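Local coordinates for protein PUF4 (Saccharomyces cerevisiae, PDB 3BWT), which binds mRNA through its Pumilio homology domain, the part described here, and may affect diploid formation in yeast, at residues Gln126-Leu131 / His135-Cys140; Lys30-Leu35 / Ile64-Glu69; Thr214-Lys219 / Asp223-Ile228. One frame throughout, in Å; residues are numbered along the deposited sequence.

Contact 1 (Gln126-Leu131 / His135-Cys140)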
ATOM      1  N   GLN A 126       9.041  12.514   3.528  1.00 19.29           N
ATOM      2  CA  GLN A 126       9.984  12.316   2.444  1.00 17.13           C
ATOM      3  C   GLN A 126      10.060  10.849   2.033  1.00 17.17           C
ATOM      4  O   GLN A 126      10.001  10.530   0.841  1.00 17.00           O
ATOM      5  CB  GLN A 126      11.362  12.835   2.841  1.00 16.97           C
ATOM      6  CG  GLN A 126      12.463  12.523   1.833  1.00 17.80           C
ATOM      7  CD  GLN A 126      13.826  13.072   2.267  1.00 24.01           C
ATOM      8  OE1 GLN A 126      14.778  13.092   1.485  1.00 22.96           O
ATOM      9  NE2 GLN A 126      13.916  13.522   3.517  1.00 20.78           N
ATOM     10  N   LEU A 127      10.188   9.965   3.020  1.00 17.41           N
ATOM     11  CA  LEU A 127      10.318   8.540   2.758  1.00 16.23           C
ATOM     12  C   LEU A 127       9.004   7.920   2.342  1.00 17.54           C
ATOM     13  O   LEU A 127       8.970   7.091   1.435  1.00 18.27           O
ATOM     14  CB  LEU A 127      10.874   7.813   3.964  1.00 17.20           C
ATOM     15  CG  LEU A 127      12.250   8.310   4.383  1.00 16.81           C
ATOM     16  CD1 LEU A 127      12.873   7.334   5.363  1.00 16.57           C
ATOM     17  CD2 LEU A 127      13.130   8.482   3.156  1.00 17.08           C
ATOM     18  N   SER A 128       7.919   8.323   2.991  1.00 17.50           N
ATOM     19  CA  SER A 128       6.594   7.901   2.552  1.00 17.69           C
ATOM     20  C   SER A 128       6.381   8.211   1.068  1.00 18.53           C
ATOM     21  O   SER A 128       5.725   7.445   0.349  1.00 19.19           O
ATOM     22  CB  SER A 128       5.500   8.564   3.389  1.00 17.03           C
ATOM     23  OG  SER A 128       5.501   8.073   4.719  1.00 17.10           O
ATOM     24  N   LYS A 129       6.942   9.324   0.608  1.00 16.79           N
ATOM     25  CA  LYS A 129       6.727   9.756  -0.765  1.00 17.24           C
ATOM     26  C   LYS A 129       7.745   9.187  -1.729  1.00 16.23           C
ATOM     27  O   LYS A 129       7.626   9.394  -2.923  1.00 16.60           O
ATOM     28  CB  LYS A 129       6.740  11.279  -0.887  1.00 17.62           C
ATOM     29  CG  LYS A 129       5.507  11.990  -0.373  1.00 18.22           C
ATOM     30  CD  LYS A 129       5.633  13.484  -0.647  1.00 18.31           C
ATOM     31  CE  LYS A 129       4.516  14.260   0.021  1.00 43.27           C
ATOM     32  NZ  LYS A 129       4.518  15.689  -0.390  1.00 43.33           N
ATOM     33  N   ASP A 130       8.734   8.461  -1.228  1.00 16.23           N
ATOM     34  CA  ASP A 130       9.804   7.968  -2.097  1.00 17.38           C
ATOM     35  C   ASP A 130       9.581   6.543  -2.622  1.00 17.25           C
ATOM     36  O   ASP A 130       9.158   5.655  -1.883  1.00 16.23           O
ATOM     37  CB  ASP A 130      11.163   8.048  -1.381  1.00 17.20           C
ATOM     38  CG  ASP A 130      12.323   7.725  -2.301  1.00 16.23           C
ATOM     39  OD1 ASP A 130      12.070   7.427  -3.481  1.00 16.23           O
ATOM     40  OD2 ASP A 130      13.481   7.780  -1.838  1.00 16.23           O
ATOM     41  N   LEU A 131       9.907   6.339  -3.897  1.00 17.02           N
ATOM     42  CA  LEU A 131       9.771   5.047  -4.568  1.00 16.23           C
ATOM     43  C   LEU A 131      10.419   3.891  -3.812  1.00 17.46           C
ATOM     44  O   LEU A 131       9.901   2.774  -3.810  1.00 17.88           O
ATOM     45  CB  LEU A 131      10.364   5.130  -5.965  1.00 16.23           C
ATOM     46  CG  LEU A 131      10.657   3.806  -6.656  1.00 16.23           C
ATOM     47  CD1 LEU A 131       9.370   3.096  -7.030  1.00 16.23           C
ATOM     48  CD2 LEU A 131      11.503   4.061  -7.884  1.00 16.23           C
ATOM     49  N   HIS A 135       8.733   1.812   1.352  1.00 18.03           N
ATOM     50  CA  HIS A 135       8.759   0.447   1.848  1.00 18.19           C
ATOM     51  C   HIS A 135       9.374   0.310   3.236  1.00 18.76           C
ATOM     52  O   HIS A 135       8.955  -0.542   4.028  1.00 18.65           O
ATOM     53  CB  HIS A 135       9.440  -0.470   0.843  1.00 18.42           C
ATOM     54  CG  HIS A 135       8.754  -0.495  -0.484  1.00 19.85           C
ATOM     55  ND1 HIS A 135       7.470  -0.970  -0.646  1.00 20.69           N
ATOM     56  CD2 HIS A 135       9.160  -0.087  -1.707  1.00 18.46           C
ATOM     57  CE1 HIS A 135       7.121  -0.863  -1.913  1.00 18.46           C
ATOM     58  NE2 HIS A 135       8.126  -0.329  -2.578  1.00 17.69           N
ATOM     59  N   VAL A 136      10.365   1.141   3.538  1.00 18.51           N
ATOM     60  CA  VAL A 136      10.941   1.108   4.874  1.00 17.92           C
ATOM     61  C   VAL A 136       9.858   1.527   5.847  1.00 18.05           C
ATOM     62  O   VAL A 136       9.640   0.882   6.871  1.00 18.03           O
ATOM     63  CB  VAL A 136      12.144   2.046   5.016  1.00 17.22           C
ATOM     64  CG1 VAL A 136      12.449   2.291   6.481  1.00 17.46           C
ATOM     65  CG2 VAL A 136      13.346   1.472   4.313  1.00 17.22           C
ATOM     66  N   ILE A 137       9.170   2.607   5.501  1.00 17.82           N
ATOM     67  CA  ILE A 137       8.063   3.107   6.310  1.00 19.72           C
ATOM     68  C   ILE A 137       6.953   2.061   6.522  1.00 19.59           C
ATOM     69  O   ILE A 137       6.450   1.909   7.629  1.00 20.00           O
ATOM     70  CB  ILE A 137       7.492   4.414   5.713  1.00 18.13           C
ATOM     71  CG1 ILE A 137       8.549   5.516   5.809  1.00 17.72           C
ATOM     72  CG2 ILE A 137       6.198   4.824   6.419  1.00 17.40           C
ATOM     73  CD1 ILE A 137       9.293   5.511   7.144  1.00 17.14           C
ATOM     74  N   GLN A 138       6.583   1.335   5.470  1.00 21.68           N
ATOM     75  CA  GLN A 138       5.573   0.288   5.603  1.00 20.97           C
ATOM     76  C   GLN A 138       6.043  -0.851   6.504  1.00 21.32           C
ATOM     77  O   GLN A 138       5.261  -1.411   7.262  1.00 29.43           O
ATOM     78  CB  GLN A 138       5.192  -0.275   4.244  1.00 19.62           C
ATOM     79  CG  GLN A 138       4.544   0.716   3.322  1.00 20.38           C
ATOM     80  CD  GLN A 138       4.041   0.053   2.057  1.00 23.58           C
ATOM     81  OE1 GLN A 138       3.414  -1.000   2.114  1.00 32.08           O
ATOM     82  NE2 GLN A 138       4.321   0.660   0.908  1.00 19.39           N
ATOM     83  N   LYS A 139       7.319  -1.199   6.415  1.00 21.09           N
ATOM     84  CA  LYS A 139       7.862  -2.283   7.225  1.00 20.73           C
ATOM     85  C   LYS A 139       7.669  -1.949   8.689  1.00 19.99           C
ATOM     86  O   LYS A 139       7.362  -2.806   9.502  1.00 20.86           O
ATOM     87  CB  LYS A 139       9.345  -2.479   6.921  1.00 19.54           C
ATOM     88  CG  LYS A 139       9.956  -3.716   7.529  1.00 19.99           C
ATOM     89  CD  LYS A 139       9.152  -4.957   7.215  1.00 27.47           C
ATOM     90  CE  LYS A 139       9.291  -5.388   5.771  1.00 23.72           C
ATOM     91  NZ  LYS A 139       8.468  -6.605   5.497  1.00 26.51           N
ATOM     92  N   CYS A 140       7.842  -0.679   9.011  1.00 19.72           N
ATOM     93  CA  CYS A 140       7.704  -0.220  10.375  1.00 20.94           C
ATOM     94  C   CYS A 140       6.331  -0.569  10.902  1.00 23.16           C
ATOM     95  O   CYS A 140       6.191  -1.037  12.036  1.00 23.03           O
ATOM     96  CB  CYS A 140       7.939   1.286  10.451  1.00 19.03           C
ATOM     97  SG  CYS A 140       9.680   1.731  10.368  1.00 16.73           S
TER
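Ile137 reaches from helix 133-143 to Leu127 and Ser128 at the end of helix 124-128, and this apolar packing carries most of the contact. The backbones come nearest at Ser128 and Ile137, whose CA atoms lie 6.3 Å apart. Ile137 meets the short helix with both branches. Its CG1 lies beside its own backbone N (chi1 -66°) and packs 3.8 Å from CB of Leu127, touching the leucine at the root of its side chain. CG2, anti to that N, comes 3.7 Å from OG of Ser128. This hydroxyl has its polar partner in Thr124 O, one turn back in its own helix, and offers Ile137 a plain van der Waals surface. Both helices belong to Pumilio repeat 4. In PUF proteins each repeat is built of three helices, the second of which lines the concave RNA-binding face; helix 133-143 is consistent with that place. Val172 of repeat 5 touches both Ser128 and Ile137, while Leu120, at the end of helix 110-120, packs on Leu127. Hydrogen bonds to backbone atoms shape the turn. Asp130 N bonds to Leu127 O at 3.0 Å where the short helix runs out, and Asp130 O accepts from the side chain of Asn134. At the exposed end of the contact the imidazole of His135 lies oblique to Leu131 O, with CD2 3.6 Å from that oxygen.

Contact 2 (Lys30-Leu35 / Ile64-Glu69)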
ATOM      1  N   LYS A  30      27.002 -17.901   2.332  1.00 25.01           N
ATOM      2  CA  LYS A  30      27.019 -19.343   2.514  1.00 23.78           C
ATOM      3  C   LYS A  30      27.557 -19.631   3.897  1.00 26.11           C
ATOM      4  O   LYS A  30      26.880 -20.227   4.730  1.00 31.43           O
ATOM      5  CB  LYS A  30      27.904 -20.004   1.451  1.00 28.92           C
ATOM      6  CG  LYS A  30      27.781 -21.526   1.374  1.00 34.86           C
ATOM      7  CD  LYS A  30      28.661 -22.104   0.261  1.00 40.10           C
ATOM      8  CE  LYS A  30      30.153 -21.895   0.543  1.00 57.94           C
ATOM      9  NZ  LYS A  30      31.068 -22.403  -0.537  1.00 57.23           N
ATOM     10  N   GLN A  31      28.783 -19.180   4.132  1.00 27.96           N
ATOM     11  CA  GLN A  31      29.445 -19.320   5.422  1.00 28.32           C
ATOM     12  C   GLN A  31      28.565 -18.889   6.595  1.00 29.20           C
ATOM     13  O   GLN A  31      28.530 -19.549   7.631  1.00 31.56           O
ATOM     14  CB  GLN A  31      30.744 -18.524   5.414  1.00 24.41           C
ATOM     15  CG  GLN A  31      31.660 -18.919   4.286  1.00 24.81           C
ATOM     16  CD  GLN A  31      31.818 -20.435   4.159  1.00 39.04           C
ATOM     17  OE1 GLN A  31      32.173 -21.129   5.119  1.00 36.05           O
ATOM     18  NE2 GLN A  31      31.569 -20.953   2.962  1.00 36.50           N
ATOM     19  N   LEU A  32      27.857 -17.779   6.436  1.00 29.34           N
ATOM     20  CA  LEU A  32      26.937 -17.328   7.469  1.00 30.81           C
ATOM     21  C   LEU A  32      25.851 -18.376   7.712  1.00 38.60           C
ATOM     22  O   LEU A  32      25.454 -18.635   8.853  1.00 37.04           O
ATOM     23  CB  LEU A  32      26.298 -16.005   7.064  1.00 23.71           C
ATOM     24  CG  LEU A  32      27.139 -14.743   7.204  1.00 20.22           C
ATOM     25  CD1 LEU A  32      26.441 -13.579   6.518  1.00 19.02           C
ATOM     26  CD2 LEU A  32      27.375 -14.454   8.678  1.00 21.08           C
ATOM     27  N   ASP A  33      25.387 -18.989   6.629  1.00 32.63           N
ATOM     28  CA  ASP A  33      24.282 -19.932   6.709  1.00 35.96           C
ATOM     29  C   ASP A  33      24.685 -21.230   7.393  1.00 36.42           C
ATOM     30  O   ASP A  33      23.835 -21.933   7.933  1.00 52.13           O
ATOM     31  CB  ASP A  33      23.711 -20.225   5.316  1.00 34.94           C
ATOM     32  CG  ASP A  33      22.327 -20.852   5.371  1.00 50.01           C
ATOM     33  OD1 ASP A  33      21.394 -20.204   5.894  1.00 44.25           O
ATOM     34  OD2 ASP A  33      22.167 -21.993   4.886  1.00 70.84           O
ATOM     35  N   ILE A  34      25.973 -21.553   7.387  1.00 41.01           N
ATOM     36  CA  ILE A  34      26.386 -22.860   7.900  1.00 44.52           C
ATOM     37  C   ILE A  34      27.302 -22.890   9.131  1.00 34.09           C
ATOM     38  O   ILE A  34      27.344 -23.906   9.823  1.00 42.66           O
ATOM     39  CB  ILE A  34      26.964 -23.767   6.780  1.00 42.87           C
ATOM     40  CG1 ILE A  34      28.350 -23.304   6.352  1.00 33.37           C
ATOM     41  CG2 ILE A  34      26.028 -23.806   5.582  1.00 40.11           C
ATOM     42  CD1 ILE A  34      28.835 -24.001   5.100  1.00 36.15           C
ATOM     43  N   LEU A  35      28.011 -21.803   9.425  1.00 29.35           N
ATOM     44  CA  LEU A  35      29.002 -21.841  10.514  1.00 31.63           C
ATOM     45  C   LEU A  35      28.461 -21.816  11.961  1.00 37.73           C
ATOM     46  O   LEU A  35      28.854 -22.666  12.770  1.00 48.61           O
ATOM     47  CB  LEU A  35      30.155 -20.853  10.290  1.00 25.79           C
ATOM     48  CG  LEU A  35      31.005 -21.276   9.080  1.00 41.34           C
ATOM     49  CD1 LEU A  35      32.363 -20.591   9.053  1.00 32.33           C
ATOM     50  CD2 LEU A  35      31.180 -22.796   9.051  1.00 31.69           C
ATOM     51  N   ILE A  64      24.581  -8.130   4.098  1.00 19.37           N
ATOM     52  CA  ILE A  64      24.158  -7.507   5.348  1.00 19.57           C
ATOM     53  C   ILE A  64      22.806  -8.052   5.818  1.00 19.18           C
ATOM     54  O   ILE A  64      22.590  -8.248   7.009  1.00 18.92           O
ATOM     55  CB  ILE A  64      24.116  -5.966   5.240  1.00 22.96           C
ATOM     56  CG1 ILE A  64      25.474  -5.431   4.772  1.00 21.30           C
ATOM     57  CG2 ILE A  64      23.729  -5.339   6.581  1.00 17.76           C
ATOM     58  CD1 ILE A  64      26.600  -5.695   5.753  1.00 18.33           C
ATOM     59  N   GLN A  65      21.900  -8.306   4.877  1.00 20.93           N
ATOM     60  CA  GLN A  65      20.613  -8.919   5.192  1.00 18.52           C
ATOM     61  C   GLN A  65      20.822 -10.268   5.850  1.00 20.53           C
ATOM     62  O   GLN A  65      20.156 -10.605   6.830  1.00 20.16           O
ATOM     63  CB  GLN A  65      19.784  -9.119   3.929  1.00 17.55           C
ATOM     64  CG  GLN A  65      19.236  -7.844   3.342  1.00 19.74           C
ATOM     65  CD  GLN A  65      18.177  -8.103   2.310  1.00 19.17           C
ATOM     66  OE1 GLN A  65      17.129  -8.668   2.611  1.00 25.91           O
ATOM     67  NE2 GLN A  65      18.435  -7.684   1.083  1.00 22.90           N
ATOM     68  N   LYS A  66      21.744 -11.046   5.292  1.00 18.90           N
ATOM     69  CA  LYS A  66      22.036 -12.361   5.813  1.00 19.63           C
ATOM     70  C   LYS A  66      22.727 -12.199   7.166  1.00 22.06           C
ATOM     71  O   LYS A  66      22.401 -12.892   8.134  1.00 25.24           O
ATOM     72  CB  LYS A  66      22.907 -13.129   4.825  1.00 19.83           C
ATOM     73  CG  LYS A  66      23.155 -14.584   5.191  1.00 30.92           C
ATOM     74  CD  LYS A  66      21.856 -15.366   5.330  1.00 38.49           C
ATOM     75  CE  LYS A  66      22.101 -16.732   5.964  1.00 28.15           C
ATOM     76  NZ  LYS A  66      20.912 -17.206   6.726  1.00 37.03           N
ATOM     77  N   LEU A  67      23.659 -11.256   7.226  1.00 23.16           N
ATOM     78  CA  LEU A  67      24.403 -10.957   8.447  1.00 21.35           C
ATOM     79  C   LEU A  67      23.466 -10.574   9.573  1.00 20.38           C
ATOM     80  O   LEU A  67      23.628 -11.023  10.701  1.00 20.45           O
ATOM     81  CB  LEU A  67      25.402  -9.822   8.207  1.00 19.52           C
ATOM     82  CG  LEU A  67      26.394  -9.586   9.343  1.00 19.31           C
ATOM     83  CD1 LEU A  67      27.321 -10.770   9.493  1.00 18.86           C
ATOM     84  CD2 LEU A  67      27.186  -8.322   9.116  1.00 18.73           C
ATOM     85  N   LEU A  68      22.481  -9.740   9.257  1.00 21.05           N
ATOM     86  CA  LEU A  68      21.506  -9.305  10.251  1.00 20.85           C
ATOM     87  C   LEU A  68      20.747 -10.475  10.910  1.00 23.77           C
ATOM     88  O   LEU A  68      20.490 -10.457  12.113  1.00 29.75           O
ATOM     89  CB  LEU A  68      20.540  -8.284   9.646  1.00 18.26           C
ATOM     90  CG  LEU A  68      21.135  -6.897   9.376  1.00 18.29           C
ATOM     91  CD1 LEU A  68      20.346  -6.142   8.302  1.00 18.11           C
ATOM     92  CD2 LEU A  68      21.226  -6.084  10.650  1.00 17.11           C
ATOM     93  N   GLU A  69      20.393 -11.492  10.134  1.00 23.00           N
ATOM     94  CA  GLU A  69      19.689 -12.634  10.705  1.00 28.91           C
ATOM     95  C   GLU A  69      20.577 -13.399  11.673  1.00 26.78           C
ATOM     96  O   GLU A  69      20.120 -13.865  12.709  1.00 36.31           O
ATOM     97  CB  GLU A  69      19.215 -13.592   9.614  1.00 27.22           C
ATOM     98  CG  GLU A  69      18.053 -13.087   8.781  1.00 25.55           C
ATOM     99  CD  GLU A  69      17.906 -13.853   7.474  1.00 42.76           C
ATOM    100  OE1 GLU A  69      18.217 -15.067   7.446  1.00 51.95           O
ATOM    101  OE2 GLU A  69      17.492 -13.237   6.470  1.00 48.51           O
TER
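Leu32 and Asp33 of Pumilio repeat 1 meet Lys66 and Leu67 of Pumilio repeat 2 in the seam between helices 22-34 and 60-70. The two segments run nearly parallel, 14° apart in direction, with their axes 9.7 Å from each other at closest approach. Leu32 fills the inner part of the seam by forking its methyls over the second helix. CD1 rests 3.7 Å from Lys66 CG and touches the backbone N of Leu67 as well; CD2 turns to Leu67 CD1 at 3.8 Å, the two leucine side chains crossing obliquely. Leu32 and the aliphatic part of Lys66 lie alongside each other, pointing opposite ways. Such side-by-side stacking of equivalent helices from successive repeats builds the curved superhelix of PUF domains, and helix 37-47 backs this one: Ile43 touches both leucines, Ala40 packs on Leu32 and Thr47 on Leu67. The outer side of the seam is charged. Lys66 leaves its helix with CG anti to the backbone N and then bends at chi2 (58°), which carries the ammonium group over to Asp33. There NZ donates to Asp33 OD1 at 3.1 Å in a salt bridge, the oxygen accepting through its anti lone pair. The same NZ forms a salt bridge with Glu69 OE1 at 3.5 Å, one turn further along its own helix. With the two acids' nearest oxygens, Asp33 OD1 and Glu69 OE1, 6.2 Å apart, the lysine between them probably offsets their mutual repulsion.

Contact 3 (Thr214-Lys219 / Asp223-Ile228)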
ATOM      1  N   THR A 214     -13.139  -1.293   1.938  1.00 20.43           N
ATOM      2  CA  THR A 214     -12.581  -2.638   1.892  1.00 21.15           C
ATOM      3  C   THR A 214     -12.323  -3.201   3.284  1.00 22.65           C
ATOM      4  O   THR A 214     -12.682  -4.341   3.590  1.00 22.54           O
ATOM      5  CB  THR A 214     -11.256  -2.633   1.109  1.00 19.98           C
ATOM      6  OG1 THR A 214     -11.542  -2.464  -0.282  1.00 21.00           O
ATOM      7  CG2 THR A 214     -10.475  -3.931   1.322  1.00 16.73           C
ATOM      8  N   LYS A 215     -11.694  -2.384   4.118  1.00 22.69           N
ATOM      9  CA  LYS A 215     -11.274  -2.793   5.448  1.00 23.86           C
ATOM     10  C   LYS A 215     -12.469  -3.003   6.361  1.00 26.41           C
ATOM     11  O   LYS A 215     -12.586  -4.034   7.035  1.00 27.24           O
ATOM     12  CB  LYS A 215     -10.317  -1.750   6.034  1.00 22.48           C
ATOM     13  CG  LYS A 215      -8.856  -2.048   5.736  1.00 24.09           C
ATOM     14  CD  LYS A 215      -8.285  -2.981   6.815  1.00 28.14           C
ATOM     15  CE  LYS A 215      -7.237  -3.928   6.260  1.00 25.40           C
ATOM     16  NZ  LYS A 215      -6.923  -5.045   7.195  1.00 27.73           N
ATOM     17  N   GLU A 216     -13.360  -2.023   6.378  1.00 23.47           N
ATOM     18  CA  GLU A 216     -14.581  -2.138   7.153  1.00 24.59           C
ATOM     19  C   GLU A 216     -15.415  -3.340   6.727  1.00 27.26           C
ATOM     20  O   GLU A 216     -16.019  -4.006   7.568  1.00 32.42           O
ATOM     21  CB  GLU A 216     -15.391  -0.855   7.061  1.00 21.28           C
ATOM     22  CG  GLU A 216     -14.708   0.281   7.743  1.00 17.78           C
ATOM     23  CD  GLU A 216     -15.650   1.388   8.084  1.00 18.61           C
ATOM     24  OE1 GLU A 216     -16.678   1.511   7.396  1.00 19.76           O
ATOM     25  OE2 GLU A 216     -15.354   2.141   9.034  1.00 19.02           O
ATOM     26  N   ALA A 217     -15.438  -3.625   5.430  1.00 23.61           N
ATOM     27  CA  ALA A 217     -16.191  -4.770   4.928  1.00 24.92           C
ATOM     28  C   ALA A 217     -15.572  -6.073   5.406  1.00 32.63           C
ATOM     29  O   ALA A 217     -16.283  -7.041   5.669  1.00 44.40           O
ATOM     30  CB  ALA A 217     -16.277  -4.748   3.424  1.00 19.38           C
ATOM     31  N   GLU A 218     -14.246  -6.092   5.514  1.00 31.56           N
ATOM     32  CA  GLU A 218     -13.536  -7.257   6.029  1.00 35.79           C
ATOM     33  C   GLU A 218     -14.101  -7.639   7.389  1.00 38.75           C
ATOM     34  O   GLU A 218     -14.372  -8.812   7.651  1.00 40.31           O
ATOM     35  CB  GLU A 218     -12.040  -6.960   6.192  1.00 38.12           C
ATOM     36  CG  GLU A 218     -11.205  -7.039   4.927  1.00 39.47           C
ATOM     37  CD  GLU A 218      -9.731  -6.729   5.183  1.00 53.57           C
ATOM     38  OE1 GLU A 218      -9.267  -6.908   6.336  1.00 47.85           O
ATOM     39  OE2 GLU A 218      -9.038  -6.307   4.231  1.00 43.19           O
ATOM     40  N   LYS A 219     -14.276  -6.634   8.243  1.00 28.78           N
ATOM     41  CA  LYS A 219     -14.643  -6.851   9.636  1.00 31.97           C
ATOM     42  C   LYS A 219     -16.150  -6.970   9.846  1.00 33.62           C
ATOM     43  O   LYS A 219     -16.602  -7.405  10.901  1.00 49.99           O
ATOM     44  CB  LYS A 219     -14.102  -5.709  10.498  1.00 31.37           C
ATOM     45  CG  LYS A 219     -12.591  -5.549  10.441  1.00 41.64           C
ATOM     46  CD  LYS A 219     -12.157  -4.231  11.065  1.00 38.90           C
ATOM     47  CE  LYS A 219     -10.668  -3.972  10.879  1.00 39.23           C
ATOM     48  NZ  LYS A 219     -10.264  -2.661  11.469  1.00 32.05           N
ATOM     49  N   ASP A 223     -18.550   1.942   9.800  1.00 21.52           N
ATOM     50  CA  ASP A 223     -18.541   3.271  10.391  1.00 22.54           C
ATOM     51  C   ASP A 223     -18.271   4.312   9.305  1.00 26.94           C
ATOM     52  O   ASP A 223     -19.173   5.062   8.923  1.00 27.50           O
ATOM     53  CB  ASP A 223     -17.499   3.358  11.518  1.00 19.79           C
ATOM     54  CG  ASP A 223     -17.344   4.768  12.078  1.00 23.14           C
ATOM     55  OD1 ASP A 223     -17.977   5.703  11.540  1.00 24.01           O
ATOM     56  OD2 ASP A 223     -16.582   4.949  13.056  1.00 22.47           O
ATOM     57  N   TYR A 224     -17.035   4.358   8.805  1.00 24.41           N
ATOM     58  CA  TYR A 224     -16.655   5.371   7.824  1.00 21.35           C
ATOM     59  C   TYR A 224     -17.272   5.084   6.460  1.00 27.49           C
ATOM     60  O   TYR A 224     -17.503   5.998   5.668  1.00 25.07           O
ATOM     61  CB  TYR A 224     -15.133   5.525   7.741  1.00 19.67           C
ATOM     62  CG  TYR A 224     -14.533   6.096   9.009  1.00 22.70           C
ATOM     63  CD1 TYR A 224     -14.572   7.463   9.265  1.00 19.64           C
ATOM     64  CD2 TYR A 224     -13.957   5.261   9.969  1.00 20.41           C
ATOM     65  CE1 TYR A 224     -14.042   7.985  10.435  1.00 21.32           C
ATOM     66  CE2 TYR A 224     -13.422   5.770  11.134  1.00 19.46           C
ATOM     67  CZ  TYR A 224     -13.468   7.133  11.366  1.00 24.05           C
ATOM     68  OH  TYR A 224     -12.940   7.639  12.533  1.00 24.84           O
ATOM     69  N   THR A 225     -17.559   3.815   6.196  1.00 19.95           N
ATOM     70  CA  THR A 225     -18.254   3.458   4.980  1.00 20.02           C
ATOM     71  C   THR A 225     -19.530   4.286   4.883  1.00 23.24           C
ATOM     72  O   THR A 225     -19.797   4.927   3.873  1.00 24.32           O
ATOM     73  CB  THR A 225     -18.595   1.958   4.963  1.00 23.11           C
ATOM     74  OG1 THR A 225     -17.384   1.194   4.890  1.00 23.87           O
ATOM     75  CG2 THR A 225     -19.470   1.619   3.774  1.00 19.73           C
ATOM     76  N   HIS A 226     -20.318   4.285   5.950  1.00 28.31           N
ATOM     77  CA  HIS A 226     -21.582   5.008   5.946  1.00 25.76           C
ATOM     78  C   HIS A 226     -21.363   6.507   5.799  1.00 25.23           C
ATOM     79  O   HIS A 226     -22.110   7.184   5.095  1.00 27.34           O
ATOM     80  CB  HIS A 226     -22.404   4.698   7.201  1.00 20.68           C
ATOM     81  CG  HIS A 226     -22.961   3.308   7.231  1.00 25.79           C
ATOM     82  ND1 HIS A 226     -22.648   2.401   8.222  1.00 26.32           N
ATOM     83  CD2 HIS A 226     -23.807   2.668   6.388  1.00 23.43           C
ATOM     84  CE1 HIS A 226     -23.281   1.264   7.990  1.00 26.44           C
ATOM     85  NE2 HIS A 226     -23.990   1.398   6.882  1.00 24.25           N
ATOM     86  N   LYS A 227     -20.337   7.029   6.458  1.00 25.34           N
ATOM     87  CA  LYS A 227     -20.070   8.464   6.382  1.00 29.17           C
ATOM     88  C   LYS A 227     -19.609   8.901   4.977  1.00 27.02           C
ATOM     89  O   LYS A 227     -19.967   9.983   4.502  1.00 24.60           O
ATOM     90  CB  LYS A 227     -19.073   8.879   7.461  1.00 25.14           C
ATOM     91  CG  LYS A 227     -19.628   8.752   8.880  1.00 24.20           C
ATOM     92  CD  LYS A 227     -18.597   9.192   9.921  1.00 31.69           C
ATOM     93  CE  LYS A 227     -19.121   9.062  11.353  1.00 22.79           C
ATOM     94  NZ  LYS A 227     -18.132   9.473  12.374  1.00 20.53           N
ATOM     95  N   ILE A 228     -18.837   8.043   4.313  1.00 24.13           N
ATOM     96  CA  ILE A 228     -18.418   8.285   2.938  1.00 22.12           C
ATOM     97  C   ILE A 228     -19.621   8.272   2.009  1.00 28.33           C
ATOM     98  O   ILE A 228     -19.831   9.207   1.236  1.00 29.54           O
ATOM     99  CB  ILE A 228     -17.438   7.210   2.441  1.00 21.36           C
ATOM    100  CG1 ILE A 228     -16.111   7.289   3.192  1.00 19.02           C
ATOM    101  CG2 ILE A 228     -17.206   7.353   0.948  1.00 18.55           C
ATOM    102  CD1 ILE A 228     -15.229   6.105   2.936  1.00 17.99           C
TER
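Glu216 presses its carboxylate against Asp223, Tyr224 and Thr225 at the start of helix 224-232, and nearly all the tightness of the contact is gathered there. With CG anti to the carbonyl carbon (chi1 -68°) and the chain extended beyond it, the acid reaches straight across to the neighbouring backbone. OE1 accepts three bonds: from Thr225 OG1 at 2.6 Å on its anti side, from Thr225 N at 2.7 Å, and from Asp223 N at 3.1 Å. The two amides lie well out of the carboxylate plane, on opposite faces of it. OE2 takes Tyr224 N at 2.8 Å through its syn lone pair and also lies at the edge of the Tyr224 ring, near its plane, 3.5 Å from CD2. The carboxylate thus receives the N-cap amide and the first two amides of the helix, where the positive end of the helix dipole would probably stabilise its charge. Asp223 holds the N-cap position, but its side chain makes no capping bond. A glutamine here, without the charge, would probably leave at least one of these N-H or O-H donors without its acceptor. Away from this point little crosses: the Asp223 carboxylate is drawn into a long ion pair with Lys227, one turn on, and Lys215 pairs with Glu218 within helix 205-219. Both segments lie in Pumilio repeat 6. On one flank Tyr224 packs against helix 182-193, its OH bonded to Asp190; on another, Thr225 touches Val258 of helix 256-279.

From the N terminus, contact 2 comes first and closes the longest loop: between residues 35 and 64 the chain leaves one repeat and enters the next, so this contact ties Pumilio repeat 1 to repeat 2. Contacts 1 and 3 close short connections, with three residues between their segments, inside repeats 4 and 6. The first joins a short helix to the longer one after it, the second a long helix to its successor. The three follow in series, and none encloses or crosses another. Contact 1 lies about 26 Å from contact 2 and 25 Å from contact 3, centre to centre, while contacts 2 and 3 fall on opposite sides of the chain's centre, 44 Å apart.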